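Local coordinates for holo-[acyl-carrier-protein] synthase (Helicobacter pylori, PDB 5XUK), which belongs to the 4'-phosphopantetheinyl transferase superfamily and binds coenzyme A in clefts between the subunits of a three-chain assembly, at residues Leu49-Ser54 against Leu65-Ile70; Pro80-Ser85 against Leu97-Ser102; Ile2-Val7 against Ile109-Val114. One frame throughout, in Å; residues are numbered along the deposited sequence.

Overall arrangement
From the N terminus, strand 2-8 leads into the chain and waits for strand 107-114, so interaction 3 closes a loop of about a hundred residues in which the other two contacts nest. Interaction 1 comes first, folding the connection after helix 40-56 back onto that helix. Interaction 2 then opens and closes in series with it, bringing strand 80-84 of the two-stranded sheet against strand 97-104 of the three-stranded sheet. All three meet in one core: Cys53 and Ile70 pack on Ile82, Leu49 on Ala99, Ala110 and Val112, while backbone bonds from Ser98 and Ser102 join strand 97-104 to strand 107-114.

Interaction 1. Residues Leu49-Ser54 against Leu65-Ile70; sequences LKEACS and LSFLDI. With COA (coenzyme A), chain B.
Leu65 turns its CD2 methyl onto the helix that carries Ser54, lying 3.8 Å from Ser54 CA. Ser54 OG itself bonds back to Glu51 O of its own helix. Next in the chain, Ser66 OG accepts a long bond from Leu68 N, forming an ST turn, and Ser66 N donates to Asp69 OD2; these two bonds shape the bend that follows. Phe67 presents its ring edge to the helix: Lys50 CB lies in the ring plane, 3.9 Å from CD1, and Glu51 OE1 sits beyond the same rim near CZ, with the carboxylate turned 74° from the ring. The extended Lys50 chain runs past this edge, carrying NZ to two carbonyls of the bend. NZ stands above the carbonyl plane of Phe67 O at 2.9 Å, while Ile70 N reaches that oxygen from the opposite face. The second bond, from Lys50 NZ to Ile70 O at 2.7 Å, is nearly end-on, with a C=O...N angle of 163°. A salt bridge to Glu32 and a hydrogen bond to Phe27 O probably balance the ammonium's buried charge. Ile70 finishes the segment, its CD1 methyl 3.8 Å from Lys50 O and its CG2 facing Cys53 SG at 4.3 Å. Glu51 OE1 also accepts a weak bond from coenzyme A N8P. The lysine thus ties this helix-to-strand connection to helix 40-56, whose Glu51 and Ser54 border the coenzyme A.

Interaction 2. Residues Pro80-Ser85 against Leu97-Ser102; sequences PLITLS and LSASIS. With COA (coenzyme A), chain C.
Ile82 and Leu97 meet most tightly, the CG2 methyl of Ile82 pressing to 3.4 Å from Leu97 CB, closer than usual van der Waals contact. Ile82 CG1 is anti to its own nitrogen (chi1 -173°), which leaves CG2 to face strand 97-102, where it also touches Ala99 CB at 4.0 Å. Beside this pair Leu84 and Leu97 cross at about a right angle, Leu84 CG lying 3.9 Å from Leu97 CD1. Towards the ligand, Pro80 points CG at the backbone of Ser100, 4.0 Å from Ser100 CA, and its CB meets the Ile101 CD1 methyl. Pro80 CD approaches coenzyme A N3A to 3.3 Å, and Ser102 OG donates to O2A at 2.6 Å. The strands are too far apart for direct backbone pairing: their axes come no nearer than 6.2 Å, with directions 138° from each other. A single water bridges them instead, donating to Pro80 O and accepting from Ala99 N. Further out, helix 40-56 supports the apolar layer through Cys53 against Ile82 and Leu49 against Ala99, while Ile70 of strand 70-74 backs Ile82 and Leu84. Ser98 and Ser102 bond through OG to Ile2 N and Ile6 N of the third subunit. Outer strands of two sheets thus diverge at a large angle, an apolar seam and a water bridge between them, and the Pro80-Ile101-Ser102 end lines the coenzyme A pocket at the subunit interface.

Interaction 3. Residues Ile2-Val7 against Ile109-Val114; sequences IGIDIV and IAVVVV. With COA (coenzyme A), chain B.
Gly3 and Val112 form a hydrogen-bonded antiparallel pair in which each residue both donates and accepts. Gly3 N donates to Val112 O at 2.8 Å, and Val112 N answers to Gly3 O at 2.9 Å. Two residues on, Asp5 N donates to Ala110 O across 2.9 Å with an N-H...O angle of 143°, and Ala110 N returns a straighter bond, 155°, to Asp5 O. All four oxygens also receive CA-H contacts, from Ile2, Val111, Ile4 and Ile109, the closest being Ile109 CA to Asp5 O at 3.1 Å. The amides of Ile2, Ile4 and Ile6 instead point to another chain, meeting Ser98, Ser100 and Ser102 OG of the second subunit, the Ser100 bond being weak. Asp5 OD1 is salt-bridged to Lys55, which also holds Ile4 O; this lysine probably eases the approach of coenzyme A O4A, 3.1 Å from Asp5 OD1. On the face carrying the isoleucines, Ile109 CG1 takes the position between N and carbonyl (chi1 57°), leaving CG2 to press against Ile6 CG1 at 3.4 Å. Ile2 spans Val111 and Val113, with CD1 3.9 Å from Val113 CG2. Strand 107-114 is central in its sheet, between 2-8 and 97-104; helix 40-56 packs on the face of Ala110 and Val112, while the isoleucine face meets both other subunits.

Interaction 1. Residues Leu49-Ser54 against Leu65-Ile70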
loop_
_atom_site.group_PDB
_atom_site.type_symbol
_atom_site.label_atom_id
_atom_site.label_comp_id
_atom_site.label_asym_id
_atom_site.label_seq_id
_atom_site.Cartn_x
_atom_site.Cartn_y
_atom_site.Cartn_z
ATOM N N LEU A 49 9.273 6.278 -1.047
ATOM C CA LEU A 49 9.680 5.530 0.141
ATOM C C LEU A 49 10.083 6.436 1.291
ATOM O O LEU A 49 9.910 6.076 2.452
ATOM C CB LEU A 49 10.838 4.586 -0.211
ATOM C CG LEU A 49 11.464 3.768 0.910
ATOM C CD1 LEU A 49 10.393 2.921 1.545
ATOM C CD2 LEU A 49 12.589 2.894 0.369
ATOM N N LYS A 50 10.668 7.591 0.979
ATOM C CA LYS A 50 11.087 8.509 2.027
ATOM C C LYS A 50 9.861 9.220 2.598
ATOM O O LYS A 50 9.703 9.352 3.800
ATOM C CB LYS A 50 12.108 9.505 1.480
ATOM C CG LYS A 50 13.452 8.858 1.163
ATOM C CD LYS A 50 14.610 9.857 1.243
ATOM C CE LYS A 50 15.947 9.200 0.882
ATOM N NZ LYS A 50 17.147 9.948 1.382
ATOM N N GLU A 51 8.987 9.681 1.731
ATOM C CA GLU A 51 7.696 10.180 2.189
ATOM C C GLU A 51 6.975 9.162 3.075
ATOM O O GLU A 51 6.531 9.505 4.161
ATOM C CB GLU A 51 6.831 10.551 1.006
ATOM C CG GLU A 51 7.339 11.737 0.207
ATOM C CD GLU A 51 7.250 13.056 0.965
ATOM O OE1 GLU A 51 7.269 14.116 0.300
ATOM O OE2 GLU A 51 7.152 13.038 2.210
ATOM N N ALA A 52 6.929 7.898 2.642
ATOM C CA ALA A 52 6.184 6.852 3.349
ATOM C C ALA A 52 6.770 6.598 4.722
ATOM O O ALA A 52 6.048 6.266 5.674
ATOM C CB ALA A 52 6.185 5.564 2.533
ATOM N N CYS A 53 8.096 6.698 4.803
ATOM C CA CYS A 53 8.821 6.569 6.064
ATOM C C CYS A 53 8.486 7.698 7.042
ATOM O O CYS A 53 8.418 7.470 8.257
ATOM C CB CYS A 53 10.330 6.606 5.821
ATOM S SG CYS A 53 11.266 6.123 7.288
ATOM N N SER A 54 8.332 8.911 6.510
ATOM C CA SER A 54 8.056 10.072 7.344
ATOM C C SER A 54 6.626 10.000 7.871
ATOM O O SER A 54 6.381 10.372 9.011
ATOM C CB SER A 54 8.313 11.380 6.604
ATOM O OG SER A 54 7.473 11.593 5.465
ATOM N N LEU A 65 12.569 15.423 10.766
ATOM C CA LEU A 65 13.053 14.382 9.875
ATOM C C LEU A 65 13.246 14.965 8.487
ATOM O O LEU A 65 12.295 15.416 7.841
ATOM C CB LEU A 65 12.087 13.202 9.833
ATOM C CG LEU A 65 12.605 11.935 9.143
ATOM C CD1 LEU A 65 13.711 11.271 9.950
ATOM C CD2 LEU A 65 11.454 10.969 8.912
ATOM N N SER A 66 14.503 14.988 8.062
ATOM C CA SER A 66 14.862 15.404 6.725
ATOM C C SER A 66 14.833 14.192 5.805
ATOM O O SER A 66 14.976 13.067 6.250
ATOM C CB SER A 66 16.282 15.987 6.717
ATOM O OG SER A 66 16.609 16.458 5.417
ATOM N N PHE A 67 14.654 14.450 4.522
ATOM C CA PHE A 67 14.905 13.474 3.491
ATOM C C PHE A 67 16.263 12.804 3.691
ATOM O O PHE A 67 16.366 11.587 3.618
ATOM C CB PHE A 67 14.888 14.153 2.118
ATOM C CG PHE A 67 13.514 14.427 1.571
ATOM C CD1 PHE A 67 12.571 13.395 1.444
ATOM C CD2 PHE A 67 13.173 15.693 1.114
ATOM C CE1 PHE A 67 11.323 13.638 0.908
ATOM C CE2 PHE A 67 11.914 15.940 0.580
ATOM C CZ PHE A 67 10.993 14.910 0.477
ATOM N N LEU A 68 17.303 13.585 3.982
ATOM C CA LEU A 68 18.655 13.013 4.096
ATOM C C LEU A 68 18.899 12.289 5.416
ATOM O O LEU A 68 19.917 11.606 5.569
ATOM C CB LEU A 68 19.723 14.068 3.862
ATOM C CG LEU A 68 19.743 14.621 2.432
ATOM C CD1 LEU A 68 20.696 15.810 2.352
ATOM C CD2 LEU A 68 20.135 13.538 1.433
ATOM N N ASP A 69 17.966 12.389 6.360
ATOM C CA ASP A 69 18.040 11.538 7.560
ATOM C C ASP A 69 17.647 10.085 7.257
ATOM O O ASP A 69 17.874 9.190 8.086
ATOM C CB ASP A 69 17.147 12.076 8.674
ATOM C CG ASP A 69 17.593 13.440 9.179
ATOM O OD1 ASP A 69 18.801 13.593 9.458
ATOM O OD2 ASP A 69 16.732 14.348 9.301
ATOM N N ILE A 70 17.038 9.851 6.088
ATOM C CA ILE A 70 16.559 8.522 5.740
ATOM C C ILE A 70 17.502 7.951 4.691
ATOM O O ILE A 70 17.609 8.498 3.572
ATOM C CB ILE A 70 15.125 8.556 5.180
ATOM C CG1 ILE A 70 14.163 9.250 6.156
ATOM C CG2 ILE A 70 14.632 7.150 4.904
ATOM C CD1 ILE A 70 13.034 9.967 5.448
HETATM N N1A COA B . 2.097 11.768 9.578
HETATM C C2A COA B . 1.412 10.845 8.868
HETATM N N3A COA B . 0.649 11.163 7.807
HETATM C C4A COA B . 0.522 12.442 7.416
HETATM C C5A COA B . 1.237 13.497 8.146
HETATM C C6A COA B . 2.068 13.081 9.290
HETATM N N6A COA B . 2.772 13.984 10.021
HETATM N N7A COA B . 0.928 14.657 7.544
HETATM C C8A COA B . 0.095 14.390 6.501
HETATM N N9A COA B . -0.149 13.054 6.446
HETATM C C1B COA B . -1.027 12.375 5.485
HETATM C C2B COA B . -2.419 13.016 5.526
HETATM O O2B COA B . -3.454 12.049 5.708
HETATM C C3B COA B . -2.592 13.676 4.179
HETATM O O3B COA B . -3.893 13.529 3.619
HETATM P P3B COA B . -5.157 14.435 4.094
HETATM O O7A COA B . -4.550 15.775 4.456
HETATM O O8A COA B . -6.022 14.541 2.865
HETATM O O9A COA B . -5.714 13.615 5.245
HETATM C C4B COA B . -1.589 12.929 3.335
HETATM O O4B COA B . -0.501 12.561 4.181
HETATM C C5B COA B . -1.110 13.746 2.159
HETATM O O5B COA B . -1.047 12.793 1.122
HETATM P P1A COA B . 0.068 12.833 0.006
HETATM O O1A COA B . -0.504 13.829 -0.981
HETATM O O2A COA B . 0.474 11.447 -0.436
HETATM O O3A COA B . 1.301 13.362 0.853
HETATM P P2A COA B . 2.531 14.081 0.124
HETATM O O4A COA B . 3.435 13.028 -0.502
HETATM O O5A COA B . 1.959 15.187 -0.744
HETATM O O6A COA B . 3.236 14.741 1.426
HETATM C CBP COA B . 4.070 14.910 3.728
HETATM C CCP COA B . 3.036 14.295 2.780
HETATM C CDP COA B . 3.386 15.467 4.967
HETATM C CEP COA B . 5.051 13.832 4.167
HETATM C CAP COA B . 4.778 16.062 2.990
HETATM O OAP COA B . 3.968 17.240 3.057
HETATM C C9P COA B . 6.137 16.402 3.520
HETATM O O9P COA B . 6.342 16.485 4.721
HETATM N N8P COA B . 7.067 16.622 2.588
#

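Interaction 2. Residues Pro80-Ser85 against Leu97-Ser102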
loop_
_atom_site.group_PDB
_atom_site.type_symbol
_atom_site.label_atom_id
_atom_site.label_comp_id
_atom_site.label_asym_id
_atom_site.label_seq_id
_atom_site.Cartn_x
_atom_site.Cartn_y
_atom_site.Cartn_z
ATOM N N PRO A 80 14.642 -3.333 -1.077
ATOM C CA PRO A 80 14.923 -2.022 -0.467
ATOM C C PRO A 80 15.074 -2.100 1.041
ATOM O O PRO A 80 14.245 -2.707 1.712
ATOM C CB PRO A 80 13.706 -1.179 -0.840
ATOM C CG PRO A 80 12.619 -2.157 -1.111
ATOM C CD PRO A 80 13.288 -3.391 -1.661
ATOM N N LEU A 81 16.155 -1.519 1.556
ATOM C CA LEU A 81 16.427 -1.489 2.995
ATOM C C LEU A 81 16.481 -0.036 3.392
ATOM O O LEU A 81 16.887 0.819 2.603
ATOM C CB LEU A 81 17.753 -2.167 3.342
ATOM C CG LEU A 81 17.916 -3.641 2.952
ATOM C CD1 LEU A 81 19.348 -4.094 3.235
ATOM C CD2 LEU A 81 16.910 -4.538 3.664
ATOM N N ILE A 82 16.056 0.250 4.606
ATOM C CA ILE A 82 15.910 1.621 5.040
ATOM C C ILE A 82 16.474 1.718 6.445
ATOM O O ILE A 82 16.205 0.862 7.294
ATOM C CB ILE A 82 14.434 2.062 4.947
ATOM C CG1 ILE A 82 14.283 3.549 5.233
ATOM C CG2 ILE A 82 13.563 1.256 5.893
ATOM C CD1 ILE A 82 12.835 3.979 5.313
ATOM N N THR A 83 17.307 2.730 6.663
ATOM C CA THR A 83 17.859 3.007 7.983
ATOM C C THR A 83 17.815 4.508 8.248
ATOM O O THR A 83 17.913 5.320 7.325
ATOM C CB THR A 83 19.311 2.508 8.104
ATOM O OG1 THR A 83 20.087 3.027 7.019
ATOM C CG2 THR A 83 19.373 0.981 8.062
ATOM N N LEU A 84 17.646 4.867 9.515
ATOM C CA LEU A 84 17.735 6.250 9.944
ATOM C C LEU A 84 19.082 6.462 10.598
ATOM O O LEU A 84 19.766 5.494 10.930
ATOM C CB LEU A 84 16.640 6.562 10.953
ATOM C CG LEU A 84 15.211 6.535 10.422
ATOM C CD1 LEU A 84 14.248 6.651 11.586
ATOM C CD2 LEU A 84 14.993 7.659 9.426
ATOM N N SER A 85 19.454 7.728 10.782
ATOM C CA SER A 85 20.583 8.093 11.645
ATOM C C SER A 85 20.478 7.367 12.986
ATOM O O SER A 85 19.396 7.280 13.566
ATOM C CB SER A 85 20.596 9.602 11.899
ATOM O OG SER A 85 20.443 10.322 10.689
ATOM N N LEU A 97 12.804 -1.029 10.772
ATOM C CA LEU A 97 12.035 -0.471 9.661
ATOM C C LEU A 97 11.945 -1.497 8.540
ATOM O O LEU A 97 12.946 -2.100 8.168
ATOM C CB LEU A 97 12.700 0.796 9.136
ATOM C CG LEU A 97 12.668 1.993 10.081
ATOM C CD1 LEU A 97 13.647 3.067 9.641
ATOM C CD2 LEU A 97 11.254 2.553 10.158
ATOM N N SER A 98 10.739 -1.712 8.021
ATOM C CA SER A 98 10.523 -2.630 6.896
ATOM C C SER A 98 9.888 -1.848 5.744
ATOM O O SER A 98 8.932 -1.104 5.959
ATOM C CB SER A 98 9.623 -3.789 7.336
ATOM O OG SER A 98 9.423 -4.726 6.291
ATOM N N ALA A 99 10.421 -2.002 4.534
ATOM C CA ALA A 99 10.020 -1.170 3.399
ATOM C C ALA A 99 9.718 -1.983 2.147
ATOM O O ALA A 99 10.130 -3.137 2.049
ATOM C CB ALA A 99 11.113 -0.159 3.098
ATOM N N SER A 100 8.982 -1.384 1.199
ATOM C CA SER A 100 8.780 -1.986 -0.110
ATOM C C SER A 100 8.379 -0.936 -1.119
ATOM O O SER A 100 7.715 0.025 -0.778
ATOM C CB SER A 100 7.695 -3.079 -0.030
ATOM O OG SER A 100 7.533 -3.751 -1.267
ATOM N N ILE A 101 8.747 -1.149 -2.376
ATOM C CA ILE A 101 8.439 -0.253 -3.468
ATOM C C ILE A 101 7.886 -1.001 -4.669
ATOM O O ILE A 101 8.250 -2.144 -4.927
ATOM C CB ILE A 101 9.713 0.451 -3.990
ATOM C CG1 ILE A 101 10.330 1.333 -2.912
ATOM C CG2 ILE A 101 9.386 1.299 -5.221
ATOM C CD1 ILE A 101 11.780 1.690 -3.212
ATOM N N SER A 102 7.078 -0.312 -5.462
ATOM C CA SER A 102 6.643 -0.830 -6.736
ATOM C C SER A 102 6.309 0.332 -7.638
ATOM O O SER A 102 5.966 1.421 -7.171
ATOM C CB SER A 102 5.380 -1.703 -6.527
ATOM O OG SER A 102 4.666 -1.911 -7.757
HETATM N N1A COA C . 12.774 -8.108 -2.384
HETATM C C2A COA C . 12.019 -7.015 -2.144
HETATM N N3A COA C . 11.838 -6.043 -3.056
HETATM C C4A COA C . 12.431 -6.116 -4.259
HETATM C C5A COA C . 13.270 -7.276 -4.584
HETATM C C6A COA C . 13.416 -8.314 -3.547
HETATM N N6A COA C . 14.166 -9.427 -3.758
HETATM N N7A COA C . 13.727 -7.082 -5.831
HETATM C C8A COA C . 13.223 -5.906 -6.295
HETATM N N9A COA C . 12.455 -5.331 -5.331
HETATM C C1B COA C . 11.768 -4.039 -5.433
HETATM C C2B COA C . 12.778 -2.951 -5.815
HETATM O O2B COA C . 12.730 -1.832 -4.929
HETATM C C3B COA C . 12.374 -2.503 -7.199
HETATM O O3B COA C . 12.460 -1.096 -7.405
HETATM P P3B COA C . 13.869 -0.339 -7.698
HETATM O O7A COA C . 14.689 -1.349 -8.476
HETATM O O8A COA C . 13.488 0.836 -8.561
HETATM O O9A COA C . 14.350 -0.020 -6.294
HETATM C C4B COA C . 10.932 -2.938 -7.259
HETATM O O4B COA C . 10.803 -4.118 -6.470
HETATM C C5B COA C . 10.464 -3.176 -8.674
HETATM O O5B COA C . 9.159 -2.643 -8.667
HETATM P P1A COA C . 7.981 -3.284 -9.498
HETATM O O1A COA C . 8.192 -2.681 -10.871
HETATM O O2A COA C . 6.655 -3.154 -8.788
HETATM O O3A COA C . 8.352 -4.822 -9.378
HETATM P P2A COA C . 7.803 -5.869 -10.457
HETATM O O4A COA C . 6.354 -6.212 -10.140
HETATM O O5A COA C . 8.162 -5.334 -11.832
HETATM O O6A COA C . 8.777 -7.117 -10.106
HETATM C CBP COA C . 10.050 -8.697 -8.725
HETATM C CCP COA C . 9.476 -7.284 -8.858
HETATM C CDP COA C . 11.501 -8.639 -8.274
HETATM C CEP COA C . 9.255 -9.466 -7.678
HETATM C CAP COA C . 9.985 -9.377 -10.106
HETATM O OAP COA C . 11.104 -8.961 -10.895
HETATM C C9P COA C . 9.976 -10.875 -10.065
HETATM O O9P COA C . 10.734 -11.490 -9.330
HETATM N N8P COA C . 9.109 -11.456 -10.896
HETATM O O HOH W 1 13.125 -3.421 4.143
#

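Interaction 3. Residues Ile2-Val7 against Ile109-Val114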
loop_
_atom_site.group_PDB
_atom_site.type_symbol
_atom_site.label_atom_id
_atom_site.label_comp_id
_atom_site.label_asym_id
_atom_site.label_seq_id
_atom_site.Cartn_x
_atom_site.Cartn_y
_atom_site.Cartn_z
ATOM N N ILE A 2 2.429 2.382 10.330
ATOM C CA ILE A 2 2.536 2.252 8.861
ATOM C C ILE A 2 2.511 3.592 8.149
ATOM O O ILE A 2 1.856 4.536 8.604
ATOM C CB ILE A 2 1.446 1.305 8.283
ATOM C CG1 ILE A 2 1.792 0.888 6.855
ATOM C CG2 ILE A 2 0.046 1.923 8.368
ATOM C CD1 ILE A 2 1.269 -0.487 6.491
ATOM N N GLY A 3 3.256 3.690 7.045
ATOM C CA GLY A 3 3.166 4.853 6.150
ATOM C C GLY A 3 3.158 4.412 4.713
ATOM O O GLY A 3 3.703 3.363 4.397
ATOM N N ILE A 4 2.545 5.197 3.835
ATOM C CA ILE A 4 2.363 4.803 2.429
ATOM C C ILE A 4 2.408 6.055 1.636
ATOM O O ILE A 4 2.104 7.110 2.158
ATOM C CB ILE A 4 1.000 4.049 2.156
ATOM C CG1 ILE A 4 0.998 3.372 0.794
ATOM C CG2 ILE A 4 -0.218 4.964 2.214
ATOM C CD1 ILE A 4 -0.026 2.246 0.673
ATOM N N ASP A 5 2.773 5.949 0.372
ATOM C CA ASP A 5 2.848 7.122 -0.490
ATOM C C ASP A 5 2.746 6.718 -1.939
ATOM O O ASP A 5 3.285 5.692 -2.344
ATOM C CB ASP A 5 4.185 7.838 -0.255
ATOM C CG ASP A 5 4.109 9.303 -0.538
ATOM O OD1 ASP A 5 3.619 10.034 0.343
ATOM O OD2 ASP A 5 4.528 9.735 -1.630
ATOM N N ILE A 6 2.073 7.523 -2.732
ATOM C CA ILE A 6 1.911 7.236 -4.151
ATOM C C ILE A 6 2.340 8.493 -4.846
ATOM O O ILE A 6 1.951 9.575 -4.436
ATOM C CB ILE A 6 0.450 6.854 -4.524
ATOM C CG1 ILE A 6 0.315 6.646 -6.031
ATOM C CG2 ILE A 6 -0.541 7.915 -4.066
ATOM C CD1 ILE A 6 -0.894 5.800 -6.408
ATOM N N VAL A 7 3.199 8.356 -5.848
ATOM C CA VAL A 7 3.776 9.509 -6.533
ATOM C C VAL A 7 3.633 9.309 -8.021
ATOM O O VAL A 7 3.794 8.186 -8.520
ATOM C CB VAL A 7 5.274 9.685 -6.158
ATOM C CG1 VAL A 7 5.962 10.686 -7.065
ATOM C CG2 VAL A 7 5.414 10.110 -4.705
ATOM N N ILE A 109 4.814 3.645 -5.864
ATOM C CA ILE A 109 4.311 3.662 -4.515
ATOM C C ILE A 109 5.218 2.906 -3.611
ATOM O O ILE A 109 5.909 1.980 -4.041
ATOM C CB ILE A 109 2.905 3.013 -4.394
ATOM C CG1 ILE A 109 2.902 1.587 -4.907
ATOM C CG2 ILE A 109 1.895 3.795 -5.211
ATOM C CD1 ILE A 109 1.577 0.898 -4.653
ATOM N N ALA A 110 5.159 3.271 -2.337
ATOM C CA ALA A 110 6.018 2.713 -1.319
ATOM C C ALA A 110 5.242 2.659 -0.034
ATOM O O ALA A 110 4.343 3.461 0.190
ATOM C CB ALA A 110 7.258 3.611 -1.131
ATOM N N VAL A 111 5.678 1.778 0.844
ATOM C CA VAL A 111 5.067 1.581 2.147
ATOM C C VAL A 111 6.171 1.216 3.120
ATOM O O VAL A 111 7.157 0.583 2.745
ATOM C CB VAL A 111 4.026 0.426 2.116
ATOM C CG1 VAL A 111 4.719 -0.932 1.943
ATOM C CG2 VAL A 111 3.162 0.476 3.365
ATOM N N VAL A 112 6.017 1.658 4.359
ATOM C CA VAL A 112 6.996 1.403 5.410
ATOM C C VAL A 112 6.249 1.034 6.661
ATOM O O VAL A 112 5.247 1.678 6.995
ATOM C CB VAL A 112 7.864 2.655 5.685
ATOM C CG1 VAL A 112 8.742 2.459 6.917
ATOM C CG2 VAL A 112 8.704 2.989 4.462
ATOM N N VAL A 113 6.727 -0.009 7.326
ATOM C CA VAL A 113 6.263 -0.384 8.656
ATOM C C VAL A 113 7.385 -0.205 9.686
ATOM O O VAL A 113 8.480 -0.767 9.541
ATOM C CB VAL A 113 5.783 -1.839 8.687
ATOM C CG1 VAL A 113 5.445 -2.244 10.111
ATOM C CG2 VAL A 113 4.563 -2.008 7.798
ATOM N N VAL A 114 7.098 0.579 10.722
ATOM C CA VAL A 114 8.052 0.862 11.802
ATOM C C VAL A 114 7.668 0.154 13.110
ATOM O O VAL A 114 6.493 0.128 13.498
ATOM C CB VAL A 114 8.190 2.379 12.059
ATOM C CG1 VAL A 114 6.832 3.046 12.173
ATOM C CG2 VAL A 114 8.991 2.632 13.320
HETATM N N1A COA B . 2.097 11.768 9.578
HETATM C C2A COA B . 1.412 10.845 8.868
HETATM N N3A COA B . 0.649 11.163 7.807
HETATM C C4A COA B . 0.522 12.442 7.416
HETATM C C5A COA B . 1.237 13.497 8.146
HETATM C C6A COA B . 2.068 13.081 9.290
HETATM N N6A COA B . 2.772 13.984 10.021
HETATM N N7A COA B . 0.928 14.657 7.544
HETATM C C8A COA B . 0.095 14.390 6.501
HETATM N N9A COA B . -0.149 13.054 6.446
HETATM C C1B COA B . -1.027 12.375 5.485
HETATM C C2B COA B . -2.419 13.016 5.526
HETATM O O2B COA B . -3.454 12.049 5.708
HETATM C C3B COA B . -2.592 13.676 4.179
HETATM O O3B COA B . -3.893 13.529 3.619
HETATM P P3B COA B . -5.157 14.435 4.094
HETATM O O7A COA B . -4.550 15.775 4.456
HETATM O O8A COA B . -6.022 14.541 2.865
HETATM O O9A COA B . -5.714 13.615 5.245
HETATM C C4B COA B . -1.589 12.929 3.335
HETATM O O4B COA B . -0.501 12.561 4.181
HETATM C C5B COA B . -1.110 13.746 2.159
HETATM O O5B COA B . -1.047 12.793 1.122
HETATM P P1A COA B . 0.068 12.833 0.006
HETATM O O1A COA B . -0.504 13.829 -0.981
HETATM O O2A COA B . 0.474 11.447 -0.436
HETATM O O3A COA B . 1.301 13.362 0.853
HETATM P P2A COA B . 2.531 14.081 0.124
HETATM O O4A COA B . 3.435 13.028 -0.502
HETATM O O5A COA B . 1.959 15.187 -0.744
HETATM O O6A COA B . 3.236 14.741 1.426
HETATM C CBP COA B . 4.070 14.910 3.728
HETATM C CCP COA B . 3.036 14.295 2.780
HETATM C CDP COA B . 3.386 15.467 4.967
HETATM C CEP COA B . 5.051 13.832 4.167
HETATM C CAP COA B . 4.778 16.062 2.990
HETATM O OAP COA B . 3.968 17.240 3.057
HETATM C C9P COA B . 6.137 16.402 3.520
HETATM O O9P COA B . 6.342 16.485 4.721
HETATM N N8P COA B . 7.067 16.622 2.588
#